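Viral protein F93 (Sulfolobus turreted icosahedral virus, PDB 2CO5) probably binds DNA as a two-subunit winged-helix protein in the virus-infected archaeal cell, consistent with a role in controlling transcription. Local coordinates at residues 1-4 and 5-9; 8-11 and 12-15; 78-81 and 82-86; 42-45 and 46-50. All blocks are in the same frame, centred on the assembly; numbering follows the deposited sequence.

Contact 1 (1-4 and 5-9); sequences MKIR and KYMRI
Met-7 N donates to Arg-4 O over 2.9 Å, the bond that closes a type I beta turn from Arg-4 to Met-7. The side chain of Met-7 then folds back along the backbone of Ile-3 and Arg-4. Its CG lies anti to its own carbonyl carbon (chi1 -63°) and the rest of the chain is extended, which carries SD to within 3.3 Å of Arg-4 N. That N-H points at the sulfur at 167°, a weak hydrogen bond, though a straight one. The backbone bond closes the turn, and the weak N-H...S contact adds to it.

Further out, Met-7 meets apolar groups. Ile-3 reaches its sulfur with CD1, 4.2 Å from Met-7 SD, while the Met-7 methyl CE lies 4.0 Å from Met-1 SD. The chain turns again at Met-7, the centre of an inverse gamma turn, with Arg-8 N bonded to Tyr-6 O.

These turns lead the N-terminal arm into helix 9-20, whose N-cap position is Arg-8. Met-7 packs on Leu-84 and Met-1 on Phe-87 of helix 75-92, Tyr-6 OH bonds to Asp-57, and Lys-2 forms a salt bridge with Asp-41 of the second subunit, placing the arm between helix 75-92 and the dimer partner.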
loop_
_atom_site.group_PDB
_atom_site.type_symbol
_atom_site.label_atom_id
_atom_site.label_comp_id
_atom_site.label_asym_id
_atom_site.label_seq_id
_atom_site.Cartn_x
_atom_site.Cartn_y
_atom_site.Cartn_z
ATOM N N MET B 1 -2.734 2.747 -14.933
ATOM C CA MET B 1 -3.309 3.175 -13.636
ATOM C C MET B 1 -2.259 3.978 -12.864
ATOM O O MET B 1 -1.085 3.629 -12.867
ATOM C CB MET B 1 -3.738 1.949 -12.826
ATOM C CG MET B 1 -4.715 2.263 -11.707
ATOM S SD MET B 1 -5.081 0.876 -10.609
ATOM C CE MET B 1 -3.569 -0.076 -10.644
ATOM N N LYS B 2 -2.687 5.062 -12.229
ATOM C CA LYS B 2 -1.817 5.845 -11.356
ATOM C C LYS B 2 -2.108 5.491 -9.908
ATOM O O LYS B 2 -3.193 5.019 -9.580
ATOM C CB LYS B 2 -2.029 7.348 -11.568
ATOM C CG LYS B 2 -1.548 7.859 -12.916
ATOM C CD LYS B 2 -1.764 9.351 -13.043
ATOM C CE LYS B 2 -1.522 9.822 -14.469
ATOM N NZ LYS B 2 -0.114 9.580 -14.904
ATOM N N ILE B 3 -1.122 5.718 -9.047
ATOM C CA ILE B 3 -1.283 5.504 -7.618
ATOM C C ILE B 3 -2.239 6.560 -7.096
ATOM O O ILE B 3 -2.071 7.742 -7.387
ATOM C CB ILE B 3 0.059 5.616 -6.873
ATOM C CG1 ILE B 3 1.027 4.520 -7.342
ATOM C CG2 ILE B 3 -0.158 5.553 -5.354
ATOM C CD1 ILE B 3 0.564 3.125 -7.051
ATOM N N ARG B 4 -3.240 6.128 -6.333
ATOM C CA ARG B 4 -4.257 7.039 -5.810
ATOM C C ARG B 4 -4.222 7.057 -4.287
ATOM O O ARG B 4 -3.650 6.159 -3.664
ATOM C CB ARG B 4 -5.637 6.648 -6.346
ATOM C CG ARG B 4 -5.734 6.789 -7.869
ATOM C CD ARG B 4 -7.109 6.417 -8.412
ATOM N NE ARG B 4 -8.125 7.423 -8.100
ATOM C CZ ARG B 4 -8.264 8.593 -8.723
ATOM N NH1 ARG B 4 -7.448 8.947 -9.713
ATOM N NH2 ARG B 4 -9.232 9.421 -8.348
ATOM N N LYS B 5 -4.833 8.085 -3.699
ATOM C CA LYS B 5 -4.677 8.390 -2.263
ATOM C C LYS B 5 -5.013 7.264 -1.289
ATOM O O LYS B 5 -4.396 7.162 -0.230
ATOM C CB LYS B 5 -5.467 9.653 -1.878
ATOM C CG LYS B 5 -6.987 9.525 -1.925
ATOM C CD LYS B 5 -7.669 10.857 -1.613
ATOM C CE LYS B 5 -9.123 10.857 -2.070
ATOM N NZ LYS B 5 -9.846 12.114 -1.724
ATOM N N TYR B 6 -5.976 6.420 -1.631
ATOM C CA TYR B 6 -6.353 5.341 -0.717
ATOM C C TYR B 6 -5.499 4.072 -0.867
ATOM O O TYR B 6 -5.733 3.079 -0.166
ATOM C CB TYR B 6 -7.846 5.038 -0.828
ATOM C CG TYR B 6 -8.743 6.182 -0.367
ATOM C CD1 TYR B 6 -9.855 6.561 -1.112
ATOM C CD2 TYR B 6 -8.477 6.882 0.817
ATOM C CE1 TYR B 6 -10.688 7.608 -0.694
ATOM C CE2 TYR B 6 -9.302 7.933 1.247
ATOM C CZ TYR B 6 -10.407 8.290 0.486
ATOM O OH TYR B 6 -11.220 9.330 0.894
ATOM N N MET B 7 -4.481 4.119 -1.734
ATOM C CA MET B 7 -3.583 2.982 -1.930
ATOM C C MET B 7 -2.532 2.967 -0.832
ATOM O O MET B 7 -1.340 3.141 -1.066
ATOM C CB MET B 7 -2.974 2.993 -3.335
ATOM C CG MET B 7 -4.053 2.855 -4.402
ATOM S SD MET B 7 -3.486 2.828 -6.101
ATOM C CE MET B 7 -5.039 2.550 -6.956
ATOM N N ARG B 8 -3.028 2.773 0.380
ATOM C CA ARG B 8 -2.233 2.645 1.587
ATOM C C ARG B 8 -2.841 1.482 2.357
ATOM O O ARG B 8 -4.065 1.319 2.372
ATOM C CB ARG B 8 -2.311 3.928 2.414
ATOM C CG ARG B 8 -1.769 5.149 1.687
ATOM C CD ARG B 8 -2.116 6.430 2.424
ATOM N NE ARG B 8 -1.464 6.532 3.730
ATOM C CZ ARG B 8 -1.714 7.481 4.632
ATOM N NH1 ARG B 8 -2.605 8.434 4.386
ATOM N NH2 ARG B 8 -1.069 7.481 5.791
ATOM N N ILE B 9 -1.994 0.679 2.987
ATOM C CA ILE B 9 -2.421 -0.555 3.615
ATOM C C ILE B 9 -3.461 -0.303 4.722
ATOM O O ILE B 9 -4.385 -1.087 4.890
ATOM C CB ILE B 9 -1.202 -1.370 4.132
ATOM C CG1 ILE B 9 -1.530 -2.866 4.149
ATOM C CG2 ILE B 9 -0.722 -0.869 5.498
ATOM C CD1 ILE B 9 -1.756 -3.444 2.766
#

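Contact 2 (8-11 and 12-15); sequences RINY and YIIL
Ile-9 and Ile-13, one helical turn apart, meet at a slant, with Ile-9 CG1 4.1 Å from Ile-13 CD1. It is Ile-13 that does the reaching: with its CG1 anti to its carbonyl carbon (chi1 -74°), it extends back so that CD1 meets the CG1 of Ile-9. Asn-10 runs beside Ile-13 instead, both pointing the same way, and brings the nitrogen of its amide, ND2, to 4.1 Å from Ile-13 CD1. The terminal methyl of Ile-13 thus meets an apolar branch and an amide.

Ile-14 folds its CG1 back over the carbonyl of the preceding turn, 3.2 Å from Asn-10 O. The two tyrosines diverge: Tyr-11 turns its ring to meet that of Tyr-6 edge-to-face, while Tyr-12 sends its hydroxyl to His-85 of helix 75-92.

Beneath the side chains, four successive i to i+4 bonds open the helix, from Tyr-12 N to Arg-8 O at 3.2 Å through to Leu-15 N to Tyr-11 O at 3.0 Å. The Arg-8 carbonyl also receives a weak bond from Tyr-11 N.

Chemically, the carbonyls of residues 8 to 11 are all taken up by amides one turn on, leaving branched aliphatic groups to pack against helices 30-38 and 44-56.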
loop_
_atom_site.group_PDB
_atom_site.type_symbol
_atom_site.label_atom_id
_atom_site.label_comp_id
_atom_site.label_asym_id
_atom_site.label_seq_id
_atom_site.Cartn_x
_atom_site.Cartn_y
_atom_site.Cartn_z
ATOM N N ARG B 8 -3.028 2.773 0.380
ATOM C CA ARG B 8 -2.233 2.645 1.587
ATOM C C ARG B 8 -2.841 1.482 2.357
ATOM O O ARG B 8 -4.065 1.319 2.372
ATOM C CB ARG B 8 -2.311 3.928 2.414
ATOM C CG ARG B 8 -1.769 5.149 1.687
ATOM C CD ARG B 8 -2.116 6.430 2.424
ATOM N NE ARG B 8 -1.464 6.532 3.730
ATOM C CZ ARG B 8 -1.714 7.481 4.632
ATOM N NH1 ARG B 8 -2.605 8.434 4.386
ATOM N NH2 ARG B 8 -1.069 7.481 5.791
ATOM N N ILE B 9 -1.994 0.679 2.987
ATOM C CA ILE B 9 -2.421 -0.555 3.615
ATOM C C ILE B 9 -3.461 -0.303 4.722
ATOM O O ILE B 9 -4.385 -1.087 4.890
ATOM C CB ILE B 9 -1.202 -1.370 4.132
ATOM C CG1 ILE B 9 -1.530 -2.866 4.149
ATOM C CG2 ILE B 9 -0.722 -0.869 5.498
ATOM C CD1 ILE B 9 -1.756 -3.444 2.766
ATOM N N ASN B 10 -3.329 0.809 5.439
ATOM C CA ASN B 10 -4.230 1.096 6.548
ATOM C C ASN B 10 -5.646 1.423 6.078
ATOM O O ASN B 10 -6.617 1.075 6.754
ATOM C CB ASN B 10 -3.664 2.211 7.429
ATOM C CG ASN B 10 -2.586 1.714 8.382
ATOM O OD1 ASN B 10 -1.921 2.505 9.059
ATOM N ND2 ASN B 10 -2.425 0.404 8.460
ATOM N N TYR B 11 -5.762 2.071 4.916
ATOM C CA TYR B 11 -7.069 2.302 4.304
ATOM C C TYR B 11 -7.686 0.983 3.860
ATOM O O TYR B 11 -8.858 0.742 4.102
ATOM C CB TYR B 11 -6.978 3.254 3.106
ATOM C CG TYR B 11 -6.872 4.727 3.459
ATOM C CD1 TYR B 11 -7.789 5.329 4.318
ATOM C CD2 TYR B 11 -5.883 5.522 2.907
ATOM C CE1 TYR B 11 -7.710 6.683 4.621
ATOM C CE2 TYR B 11 -5.799 6.884 3.198
ATOM C CZ TYR B 11 -6.713 7.453 4.050
ATOM O OH TYR B 11 -6.626 8.786 4.360
ATOM N N TYR B 12 -6.893 0.135 3.209
ATOM C CA TYR B 12 -7.372 -1.178 2.783
ATOM C C TYR B 12 -7.854 -1.978 3.984
ATOM O O TYR B 12 -8.933 -2.553 3.965
ATOM C CB TYR B 12 -6.278 -1.957 2.049
ATOM C CG TYR B 12 -6.695 -3.375 1.722
ATOM C CD1 TYR B 12 -7.550 -3.637 0.653
ATOM C CD2 TYR B 12 -6.263 -4.450 2.501
ATOM C CE1 TYR B 12 -7.952 -4.931 0.356
ATOM C CE2 TYR B 12 -6.664 -5.745 2.218
ATOM C CZ TYR B 12 -7.515 -5.977 1.140
ATOM O OH TYR B 12 -7.914 -7.253 0.838
ATOM N N ILE B 13 -7.049 -1.993 5.034
ATOM C CA ILE B 13 -7.386 -2.720 6.242
ATOM C C ILE B 13 -8.695 -2.234 6.875
ATOM O O ILE B 13 -9.528 -3.048 7.269
ATOM C CB ILE B 13 -6.236 -2.644 7.259
ATOM C CG1 ILE B 13 -5.095 -3.551 6.808
ATOM C CG2 ILE B 13 -6.719 -3.041 8.630
ATOM C CD1 ILE B 13 -3.799 -3.297 7.521
ATOM N N ILE B 14 -8.881 -0.917 6.961
ATOM C CA ILE B 14 -10.120 -0.351 7.498
ATOM C C ILE B 14 -11.333 -0.804 6.679
ATOM O O ILE B 14 -12.321 -1.283 7.240
ATOM C CB ILE B 14 -10.086 1.194 7.537
ATOM C CG1 ILE B 14 -9.124 1.681 8.636
ATOM C CG2 ILE B 14 -11.485 1.746 7.773
ATOM C CD1 ILE B 14 -8.836 3.170 8.601
ATOM N N LEU B 15 -11.252 -0.647 5.360
ATOM C CA LEU B 15 -12.343 -1.054 4.456
ATOM C C LEU B 15 -12.617 -2.558 4.500
ATOM O O LEU B 15 -13.766 -2.989 4.397
ATOM C CB LEU B 15 -12.033 -0.624 3.012
ATOM C CG LEU B 15 -12.566 0.738 2.548
ATOM C CD1 LEU B 15 -12.638 1.724 3.686
ATOM C CD2 LEU B 15 -11.745 1.298 1.385
#

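Contact 3 (78-81 and 82-86); sequences MKEF and EELHE
Regular alpha-helical bonding joins 78-81 to 82-86, each amide from Glu-82 to His-85 donating to the carbonyl four residues back, with His-85 N to Phe-81 O at 2.7 Å and Glu-83 N to Lys-79 O at 3.1 Å marking the range.

On the buried side, Phe-81 and His-85 set their rings nearly parallel, 9° apart, but slid so far past each other that they barely overlap; the centroids are 5.9 Å apart. What lies over the face of the phenyl ring is the methylene of the histidine, His-85 CB, 4.4 Å from Phe-81 CZ. Both side chains leave the backbone alike, CG anti to N, and so on the same flank of the helix.

Glu-80 bends at chi2 (66°) and curls toward Leu-84, bringing its carboxylate oxygen OE2 to 3.7 Å from Leu-84 CG. On the outer side, Met-78 and Glu-82 slant across one another, the methyl Met-78 CE 3.2 Å from Glu-82 OE2. Lys-79 and Glu-83 carry opposite charges but do not pair: Lys-79 NZ stays 5.5 Å from Glu-83 OE2, so any attraction between them would act at a distance.

Helix 75-92 is the long C-terminal helix that follows the wing strands. Here it lies against helix 9-20, with Phe-81 packing on Leu-15, Lys-16 and Val-19; His-85 ND1 has its partner there in Tyr-12, and Leu-84 also packs on Tyr-6 and Met-7 of the N-terminal arm.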
loop_
_atom_site.group_PDB
_atom_site.type_symbol
_atom_site.label_atom_id
_atom_site.label_comp_id
_atom_site.label_asym_id
_atom_site.label_seq_id
_atom_site.Cartn_x
_atom_site.Cartn_y
_atom_site.Cartn_z
ATOM N N MET B 78 -17.730 0.561 -1.097
ATOM C CA MET B 78 -17.620 -0.819 -1.567
ATOM C C MET B 78 -16.885 -0.854 -2.902
ATOM O O MET B 78 -16.030 -1.714 -3.120
ATOM C CB MET B 78 -19.007 -1.456 -1.707
ATOM C CG MET B 78 -19.007 -2.929 -2.144
ATOM S SD MET B 78 -18.152 -4.089 -1.042
ATOM C CE MET B 78 -18.381 -5.619 -1.944
ATOM N N LYS B 79 -17.223 0.083 -3.790
ATOM C CA LYS B 79 -16.543 0.207 -5.081
ATOM C C LYS B 79 -15.058 0.536 -4.898
ATOM O O LYS B 79 -14.222 0.024 -5.636
ATOM C CB LYS B 79 -17.218 1.270 -5.958
ATOM C CG LYS B 79 -16.692 1.327 -7.392
ATOM C CD LYS B 79 -17.539 2.240 -8.269
ATOM C CE LYS B 79 -17.009 2.287 -9.698
ATOM N NZ LYS B 79 -17.868 3.104 -10.595
ATOM N N GLU B 80 -14.738 1.385 -3.923
ATOM C CA GLU B 80 -13.339 1.714 -3.616
ATOM C C GLU B 80 -12.591 0.517 -3.046
ATOM O O GLU B 80 -11.426 0.294 -3.381
ATOM C CB GLU B 80 -13.254 2.884 -2.628
ATOM C CG GLU B 80 -11.820 3.325 -2.275
ATOM C CD GLU B 80 -11.065 3.909 -3.459
ATOM O OE1 GLU B 80 -11.655 4.719 -4.208
ATOM O OE2 GLU B 80 -9.876 3.571 -3.635
ATOM N N PHE B 81 -13.259 -0.246 -2.185
ATOM C CA PHE B 81 -12.668 -1.458 -1.618
ATOM C C PHE B 81 -12.315 -2.455 -2.716
ATOM O O PHE B 81 -11.228 -3.039 -2.713
ATOM C CB PHE B 81 -13.621 -2.118 -0.612
ATOM C CG PHE B 81 -13.214 -3.515 -0.224
ATOM C CD1 PHE B 81 -12.131 -3.727 0.615
ATOM C CD2 PHE B 81 -13.899 -4.621 -0.722
ATOM C CE1 PHE B 81 -11.742 -5.019 0.966
ATOM C CE2 PHE B 81 -13.518 -5.912 -0.375
ATOM C CZ PHE B 81 -12.439 -6.111 0.469
ATOM N N GLU B 82 -13.242 -2.650 -3.645
ATOM C CA GLU B 82 -13.025 -3.570 -4.746
ATOM C C GLU B 82 -11.843 -3.118 -5.592
ATOM O O GLU B 82 -10.992 -3.930 -5.965
ATOM C CB GLU B 82 -14.295 -3.702 -5.588
ATOM C CG GLU B 82 -15.409 -4.461 -4.874
ATOM C CD GLU B 82 -16.739 -4.449 -5.628
ATOM O OE1 GLU B 82 -16.768 -4.010 -6.799
ATOM O OE2 GLU B 82 -17.754 -4.876 -5.036
ATOM N N GLU B 83 -11.779 -1.819 -5.874
ATOM C CA GLU B 83 -10.631 -1.251 -6.577
ATOM C C GLU B 83 -9.319 -1.471 -5.818
ATOM O O GLU B 83 -8.324 -1.892 -6.405
ATOM C CB GLU B 83 -10.831 0.243 -6.832
ATOM C CG GLU B 83 -11.933 0.556 -7.829
ATOM C CD GLU B 83 -11.968 2.023 -8.211
ATOM O OE1 GLU B 83 -10.915 2.551 -8.641
ATOM O OE2 GLU B 83 -13.050 2.644 -8.087
ATOM N N LEU B 84 -9.322 -1.187 -4.518
ATOM C CA LEU B 84 -8.120 -1.351 -3.699
ATOM C C LEU B 84 -7.694 -2.808 -3.588
ATOM O O LEU B 84 -6.507 -3.119 -3.644
ATOM C CB LEU B 84 -8.332 -0.798 -2.293
ATOM C CG LEU B 84 -8.218 0.708 -2.091
ATOM C CD1 LEU B 84 -8.449 1.028 -0.620
ATOM C CD2 LEU B 84 -6.856 1.212 -2.545
ATOM N N HIS B 85 -8.673 -3.687 -3.407
ATOM C CA HIS B 85 -8.417 -5.110 -3.295
ATOM C C HIS B 85 -7.758 -5.648 -4.556
ATOM O O HIS B 85 -6.812 -6.440 -4.484
ATOM C CB HIS B 85 -9.715 -5.876 -3.029
ATOM C CG HIS B 85 -9.530 -7.357 -2.978
ATOM N ND1 HIS B 85 -8.615 -7.959 -2.140
ATOM C CD2 HIS B 85 -10.117 -8.357 -3.676
ATOM C CE1 HIS B 85 -8.652 -9.268 -2.319
ATOM N NE2 HIS B 85 -9.555 -9.535 -3.245
ATOM N N GLU B 86 -8.264 -5.234 -5.710
ATOM C CA GLU B 86 -7.684 -5.676 -6.976
ATOM C C GLU B 86 -6.281 -5.109 -7.144
ATOM O O GLU B 86 -5.380 -5.810 -7.591
ATOM C CB GLU B 86 -8.568 -5.284 -8.161
ATOM C CG GLU B 86 -9.903 -6.033 -8.230
ATOM C CD GLU B 86 -9.744 -7.545 -8.260
ATOM O OE1 GLU B 86 -8.992 -8.054 -9.119
ATOM O OE2 GLU B 86 -10.379 -8.222 -7.422
#

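Contact 4 (42-45 and 46-50); sequences ISDG and VLYPL
Apolar contact comes from Ile-42, whose CG2 branch touches two side chains of the following turn: Val-46 CG1 at 3.8 Å from Ile-42 CG2, and Leu-47 CB at 3.9 Å from the same methyl. Ile-42 crosses each of them at about a right angle. Its CG2 is anti to the backbone N while CG1 lies beside it (chi1 -53°), so that the short branch meets the helix and the longer one continues to Leu-47 CD1.

The backbone bonds start at the N-cap residue, Ser-43. Its carbonyl accepts twice, from Leu-47 N at 2.9 Å, nearly along the C=O axis, and from Val-46 N at 3.3 Å, with that donor 65° out of the carbonyl plane. Tyr-48 N bonds to Asp-44 O. At Pro-49 the ring replaces the amide hydrogen, and the helix kinks where its N has no bond to the preceding turn; Pro-49 CG sits 3.3 Å from Gly-45 O.

In a winged-helix fold, helix 44-56 is the third helix of the domain and the second of the helix-turn-helix, consistent with the recognition helix, which in relatives enters the major groove of DNA.

Among the polar side chains, the hydroxyl of Ser-43 meets a methyl, 3.3 Å from Ser-43 OG to Val-46 CG2. Others gather at Asp-44. It lies alongside Tyr-48, pointing the same way, with OD1 near the plane of the ring at its edge, 3.3 Å from Tyr-48 CE2. One water bridges the pair, donating to Asp-44 OD1 at 2.7 Å and hydrogen-bonding to Tyr-48 OH. The same carboxylate oxygen forms a salt bridge with Arg-31 of helix 30-38.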
loop_
_atom_site.group_PDB
_atom_site.type_symbol
_atom_site.label_atom_id
_atom_site.label_comp_id
_atom_site.label_asym_id
_atom_site.label_seq_id
_atom_site.Cartn_x
_atom_site.Cartn_y
_atom_site.Cartn_z
ATOM N N ILE B 42 -3.059 -0.085 15.346
ATOM C CA ILE B 42 -3.012 1.306 14.903
ATOM C C ILE B 42 -3.426 2.189 16.083
ATOM O O ILE B 42 -4.489 1.989 16.673
ATOM C CB ILE B 42 -3.941 1.556 13.694
ATOM C CG1 ILE B 42 -3.653 0.554 12.567
ATOM C CG2 ILE B 42 -3.761 2.973 13.176
ATOM C CD1 ILE B 42 -4.625 0.643 11.402
ATOM N N SER B 43 -2.580 3.154 16.427
ATOM C CA SER B 43 -2.870 4.089 17.513
ATOM C C SER B 43 -4.103 4.941 17.180
ATOM O O SER B 43 -4.474 5.080 16.010
ATOM C CB SER B 43 -1.653 4.977 17.780
ATOM O OG SER B 43 -1.311 5.728 16.627
ATOM N N ASP B 44 -4.741 5.492 18.208
ATOM C CA ASP B 44 -5.929 6.341 18.015
ATOM C C ASP B 44 -5.617 7.588 17.185
ATOM O O ASP B 44 -6.375 7.954 16.283
ATOM C CB ASP B 44 -6.515 6.768 19.365
ATOM C CG ASP B 44 -7.026 5.591 20.190
ATOM O OD1 ASP B 44 -7.473 4.592 19.593
ATOM O OD2 ASP B 44 -6.988 5.667 21.439
ATOM N N GLY B 45 -4.500 8.235 17.498
ATOM C CA GLY B 45 -4.101 9.458 16.817
ATOM C C GLY B 45 -3.857 9.280 15.329
ATOM O O GLY B 45 -3.843 10.262 14.593
ATOM N N VAL B 46 -3.652 8.034 14.889
ATOM C CA VAL B 46 -3.515 7.715 13.470
ATOM C C VAL B 46 -4.826 7.194 12.891
ATOM O O VAL B 46 -5.216 7.591 11.798
ATOM C CB VAL B 46 -2.404 6.676 13.222
ATOM C CG1 VAL B 46 -2.367 6.250 11.742
ATOM C CG2 VAL B 46 -1.054 7.239 13.649
ATOM N N LEU B 47 -5.511 6.326 13.628
ATOM C CA LEU B 47 -6.702 5.657 13.113
ATOM C C LEU B 47 -7.870 6.591 12.855
ATOM O O LEU B 47 -8.435 6.584 11.768
ATOM C CB LEU B 47 -7.163 4.567 14.081
ATOM C CG LEU B 47 -8.352 3.714 13.632
ATOM C CD1 LEU B 47 -7.979 2.875 12.416
ATOM C CD2 LEU B 47 -8.821 2.835 14.780
ATOM N N TYR B 48 -8.251 7.380 13.857
ATOM C CA TYR B 48 -9.493 8.144 13.756
ATOM C C TYR B 48 -9.454 9.259 12.709
ATOM O O TYR B 48 -10.469 9.525 12.077
ATOM C CB TYR B 48 -9.951 8.640 15.126
ATOM C CG TYR B 48 -10.359 7.487 16.019
ATOM C CD1 TYR B 48 -11.503 6.746 15.745
ATOM C CD2 TYR B 48 -9.584 7.110 17.109
ATOM C CE1 TYR B 48 -11.876 5.670 16.545
ATOM C CE2 TYR B 48 -9.945 6.037 17.912
ATOM C CZ TYR B 48 -11.096 5.322 17.629
ATOM O OH TYR B 48 -11.463 4.260 18.428
ATOM N N PRO B 49 -8.297 9.922 12.525
ATOM C CA PRO B 49 -8.150 10.796 11.357
ATOM C C PRO B 49 -8.351 10.107 10.012
ATOM O O PRO B 49 -8.940 10.714 9.114
ATOM C CB PRO B 49 -6.713 11.321 11.495
ATOM C CG PRO B 49 -6.480 11.312 12.936
ATOM C CD PRO B 49 -7.123 10.021 13.403
ATOM N N LEU B 50 -7.863 8.869 9.867
ATOM C CA LEU B 50 -8.115 8.082 8.647
ATOM C C LEU B 50 -9.608 7.839 8.469
ATOM O O LEU B 50 -10.142 7.983 7.374
ATOM C CB LEU B 50 -7.378 6.732 8.679
ATOM C CG LEU B 50 -5.845 6.748 8.652
ATOM C CD1 LEU B 50 -5.301 5.318 8.760
ATOM C CD2 LEU B 50 -5.296 7.445 7.409
HETATM O O HOH W 1 -9.776 3.376 20.160
#

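In the fold
All four contacts are local, so none nests within or crosses another. From the N terminus, contact 1 closes the turn of the arm and passes directly into contact 2, with which it shares Arg-8 and Ile-9, at the start of helix 9-20. Contact 4 follows at the beginning of helix 44-56, and contact 3 comes last, in helix 75-92. Through contact 2, helix 9-20 lies between helix 44-56 and helix 75-92 and touches both, with Asn-10 and Tyr-11 reaching Leu-50 of contact 4. Contact 1 packs on contact 3 too. Contacts 3 and 4 lie on opposite sides of the chain's centre, their nearest atoms about 11 Å apart. Contacts 1 and 2 both also meet the second subunit.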